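Local coordinates for protein PlzA (Borrelia burgdorferi, PDB 7MIE) that binds the bacterial second messenger c-di-GMP through a PilZ-type domain and probably acts as a signalling receptor in this tick-borne pathogen, at residues Thr57-Ile62 / Phe116-Val121. Residues are numbered along the deposited sequence; the frame is centred on the assembly and turned at random.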
ATOM      1  N   THR A  57      12.310   1.345   0.989  1.00 26.65           N
ATOM      2  CA  THR A  57      12.957   1.200   2.283  1.00 27.70           C
ATOM      3  C   THR A  57      13.349   2.589   2.745  1.00 26.76           C
ATOM      4  O   THR A  57      13.786   3.428   1.965  1.00 29.02           O
ATOM      5  CB  THR A  57      14.144   0.228   2.168  1.00 31.42           C
ATOM      6  OG1 THR A  57      13.568  -1.063   1.970  1.00 35.43           O
ATOM      7  CG2 THR A  57      14.968   0.163   3.441  1.00 35.74           C
ATOM      8  N   ILE A  58      13.223   2.853   4.057  1.00 25.78           N
ATOM      9  CA  ILE A  58      13.481   4.196   4.508  1.00 24.54           C
ATOM     10  C   ILE A  58      14.107   4.120   5.912  1.00 25.09           C
ATOM     11  O   ILE A  58      13.626   3.357   6.728  1.00 26.75           O
ATOM     12  CB  ILE A  58      12.168   4.965   4.559  1.00 27.38           C
ATOM     13  CG1 ILE A  58      12.425   6.433   4.834  1.00 27.82           C
ATOM     14  CG2 ILE A  58      11.097   4.355   5.477  1.00 29.49           C
ATOM     15  CD1 ILE A  58      11.373   7.253   4.130  1.00 29.51           C
ATOM     16  N   GLU A  59      15.042   5.029   6.186  1.00 25.53           N
ATOM     17  CA  GLU A  59      15.672   5.110   7.505  1.00 24.15           C
ATOM     18  C   GLU A  59      15.006   6.184   8.354  1.00 25.43           C
ATOM     19  O   GLU A  59      14.805   7.325   7.899  1.00 25.25           O
ATOM     20  CB  GLU A  59      17.153   5.439   7.303  1.00 26.07           C
ATOM     21  CG  GLU A  59      17.918   5.271   8.608  1.00 27.55           C
ATOM     22  CD  GLU A  59      19.401   5.642   8.544  1.00 32.41           C
ATOM     23  OE1 GLU A  59      19.910   5.958   7.440  1.00 32.44           O
ATOM     24  OE2 GLU A  59      20.063   5.556   9.627  1.00 30.94           O
ATOM     25  N   MET A  60      14.658   5.845   9.609  1.00 23.19           N
ATOM     26  CA  MET A  60      14.194   6.832  10.563  1.00 24.15           C
ATOM     27  C   MET A  60      15.277   7.051  11.624  1.00 25.54           C
ATOM     28  O   MET A  60      15.825   6.066  12.103  1.00 25.65           O
ATOM     29  CB  MET A  60      12.951   6.285  11.263  1.00 27.80           C
ATOM     30  CG  MET A  60      12.728   6.862  12.655  1.00 31.73           C
ATOM     31  SD  MET A  60      11.797   8.384  12.527  1.00 39.94           S
ATOM     32  CE  MET A  60      10.271   7.610  11.959  1.00 30.80           C
ATOM     33  N   ARG A  61      15.563   8.320  11.951  1.00 23.45           N
ATOM     34  CA  ARG A  61      16.496   8.662  13.012  1.00 26.31           C
ATOM     35  C   ARG A  61      15.769   9.409  14.116  1.00 28.06           C
ATOM     36  O   ARG A  61      14.994  10.345  13.862  1.00 27.85           O
ATOM     37  CB  ARG A  61      17.503   9.690  12.500  1.00 28.95           C
ATOM     38  CG  ARG A  61      18.734   9.086  11.878  1.00 34.78           C
ATOM     39  CD  ARG A  61      19.703   8.639  12.972  1.00 35.19           C
ATOM     40  NE  ARG A  61      20.329   8.038  11.845  1.00 35.11           N
ATOM     41  CZ  ARG A  61      21.377   8.526  11.200  1.00 37.21           C
ATOM     42  NH1 ARG A  61      21.996   9.603  11.661  1.00 36.34           N
ATOM     43  NH2 ARG A  61      21.827   7.886  10.139  1.00 38.03           N
ATOM     44  N   ILE A  62      16.049   8.987  15.360  1.00 27.20           N
ATOM     45  CA  ILE A  62      15.464   9.610  16.542  1.00 27.46           C
ATOM     46  C   ILE A  62      16.620   9.846  17.497  1.00 29.04           C
ATOM     47  O   ILE A  62      17.024   8.933  18.219  1.00 28.87           O
ATOM     48  CB  ILE A  62      14.369   8.724  17.158  1.00 27.33           C
ATOM     49  CG1 ILE A  62      13.281   8.355  16.127  1.00 26.77           C
ATOM     50  CG2 ILE A  62      13.740   9.439  18.373  1.00 28.71           C
ATOM     51  CD1 ILE A  62      12.596   7.046  16.417  1.00 28.72           C
ATOM     52  N   PHE A 116      17.884  12.097  -0.449  1.00 41.52           N
ATOM     53  CA  PHE A 116      17.456  13.440  -0.086  1.00 40.47           C
ATOM     54  C   PHE A 116      17.993  13.752   1.309  1.00 39.05           C
ATOM     55  O   PHE A 116      18.243  12.817   2.062  1.00 39.00           O
ATOM     56  CB  PHE A 116      15.930  13.476  -0.107  1.00 37.60           C
ATOM     57  CG  PHE A 116      15.352  13.349  -1.494  1.00 37.42           C
ATOM     58  CD1 PHE A 116      15.191  14.472  -2.297  1.00 39.21           C
ATOM     59  CD2 PHE A 116      14.990  12.109  -2.005  1.00 36.40           C
ATOM     60  CE1 PHE A 116      14.625  14.359  -3.568  1.00 40.39           C
ATOM     61  CE2 PHE A 116      14.428  11.998  -3.270  1.00 38.11           C
ATOM     62  CZ  PHE A 116      14.237  13.123  -4.048  1.00 38.30           C
ATOM     63  N   PRO A 117      18.169  15.036   1.704  1.00 39.54           N
ATOM     64  CA  PRO A 117      18.465  15.381   3.099  1.00 36.40           C
ATOM     65  C   PRO A 117      17.436  14.780   4.050  1.00 36.67           C
ATOM     66  O   PRO A 117      16.270  14.617   3.672  1.00 37.95           O
ATOM     67  CB  PRO A 117      18.325  16.913   3.118  1.00 39.44           C
ATOM     68  CG  PRO A 117      18.705  17.333   1.707  1.00 43.47           C
ATOM     69  CD  PRO A 117      18.189  16.219   0.822  1.00 41.52           C
ATOM     70  N   PHE A 118      17.875  14.453   5.283  1.00 33.67           N
ATOM     71  CA  PHE A 118      16.952  14.021   6.333  1.00 31.51           C
ATOM     72  C   PHE A 118      15.866  15.080   6.478  1.00 32.45           C
ATOM     73  O   PHE A 118      16.172  16.263   6.427  1.00 34.20           O
ATOM     74  CB  PHE A 118      17.686  13.771   7.661  1.00 31.90           C
ATOM     75  CG  PHE A 118      18.137  12.338   7.846  1.00 30.72           C
ATOM     76  CD1 PHE A 118      17.287  11.392   8.384  1.00 29.87           C
ATOM     77  CD2 PHE A 118      19.403  11.917   7.442  1.00 32.47           C
ATOM     78  CE1 PHE A 118      17.675  10.067   8.537  1.00 29.66           C
ATOM     79  CE2 PHE A 118      19.815  10.595   7.610  1.00 31.08           C
ATOM     80  CZ  PHE A 118      18.953   9.669   8.163  1.00 33.52           C
ATOM     81  N   LEU A 119      14.600  14.659   6.629  1.00 30.36           N
ATOM     82  CA  LEU A 119      13.500  15.593   6.820  1.00 29.63           C
ATOM     83  C   LEU A 119      12.837  15.336   8.174  1.00 28.86           C
ATOM     84  O   LEU A 119      12.503  14.182   8.479  1.00 26.01           O
ATOM     85  CB  LEU A 119      12.474  15.383   5.697  1.00 31.01           C
ATOM     86  CG  LEU A 119      12.953  15.739   4.280  1.00 36.46           C
ATOM     87  CD1 LEU A 119      11.882  15.350   3.268  1.00 36.62           C
ATOM     88  CD2 LEU A 119      13.262  17.240   4.153  1.00 38.76           C
ATOM     89  N   SER A 120      12.545  16.430   8.899  1.00 27.74           N
ATOM     90  CA  SER A 120      11.851  16.367  10.181  1.00 26.78           C
ATOM     91  C   SER A 120      10.401  15.918  10.000  1.00 25.47           C
ATOM     92  O   SER A 120       9.701  16.421   9.097  1.00 25.49           O
ATOM     93  CB  SER A 120      11.860  17.733  10.847  1.00 30.06           C
ATOM     94  OG  SER A 120      13.164  17.968  11.323  1.00 37.52           O
ATOM     95  N   VAL A 121       9.961  14.990  10.869  1.00 23.68           N
ATOM     96  CA  VAL A 121       8.578  14.509  10.875  1.00 23.63           C
ATOM     97  C   VAL A 121       8.010  14.474  12.292  1.00 24.78           C
ATOM     98  O   VAL A 121       8.750  14.469  13.300  1.00 24.59           O
ATOM     99  CB  VAL A 121       8.458  13.113  10.227  1.00 23.54           C
ATOM    100  CG1 VAL A 121       8.869  13.125   8.742  1.00 24.25           C
ATOM    101  CG2 VAL A 121       9.213  12.056  11.037  1.00 25.01           C
TER
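Arg61 sets CG beside its backbone N (chi1 -89°) and its chain turns at chi2, a bend that tilts the guanidinium toward Glu59 and leaves the CG methylene against Phe118. Glu59 takes a different course: CG stands anti to the backbone N (chi1 -169°) and the chain runs on extended, lifting the carboxylate from the same face of the strand. The two ends meet in a salt bridge, Arg61 NH2 to Glu59 OE2 at 3.0 Å, nearly straight and lying in the guanidinium plane, although it reaches the carboxylate from above its plane. Arg61 NE adds a weak bond to that same oxygen, which also hydrogen-bonds Thr66 OG1 on the adjoining strand 65-74, so three partners grip OE2.

The case illustrates how an aromatic ring can reach over an intervening strand in an antiparallel sheet. Here strand 98-102 pairs with 57-62 on one side and with 119-131 on the other, within the sheet of the PilZN3 domain, and Phe118 reaches across it, its side chain touching Ser100 and Gln102 on the way. Beyond them the far end of the ring meets the ion pair. Its CE1 lies 3.6 Å from Arg61 CG, an oblique approach, while CZ comes to 3.9 Å from Arg61 NH2, over one face of the guanidinium and offset toward its rim, with the two planes 53° apart. Glu59 OE1 sits at the ring edge, 3.9 Å from Phe118 CZ. The carboxylate oxygen faces the rim of ring hydrogens, an arrangement that is probably weakly favourable, at the protein surface and well away from the c-di-GMP pocket.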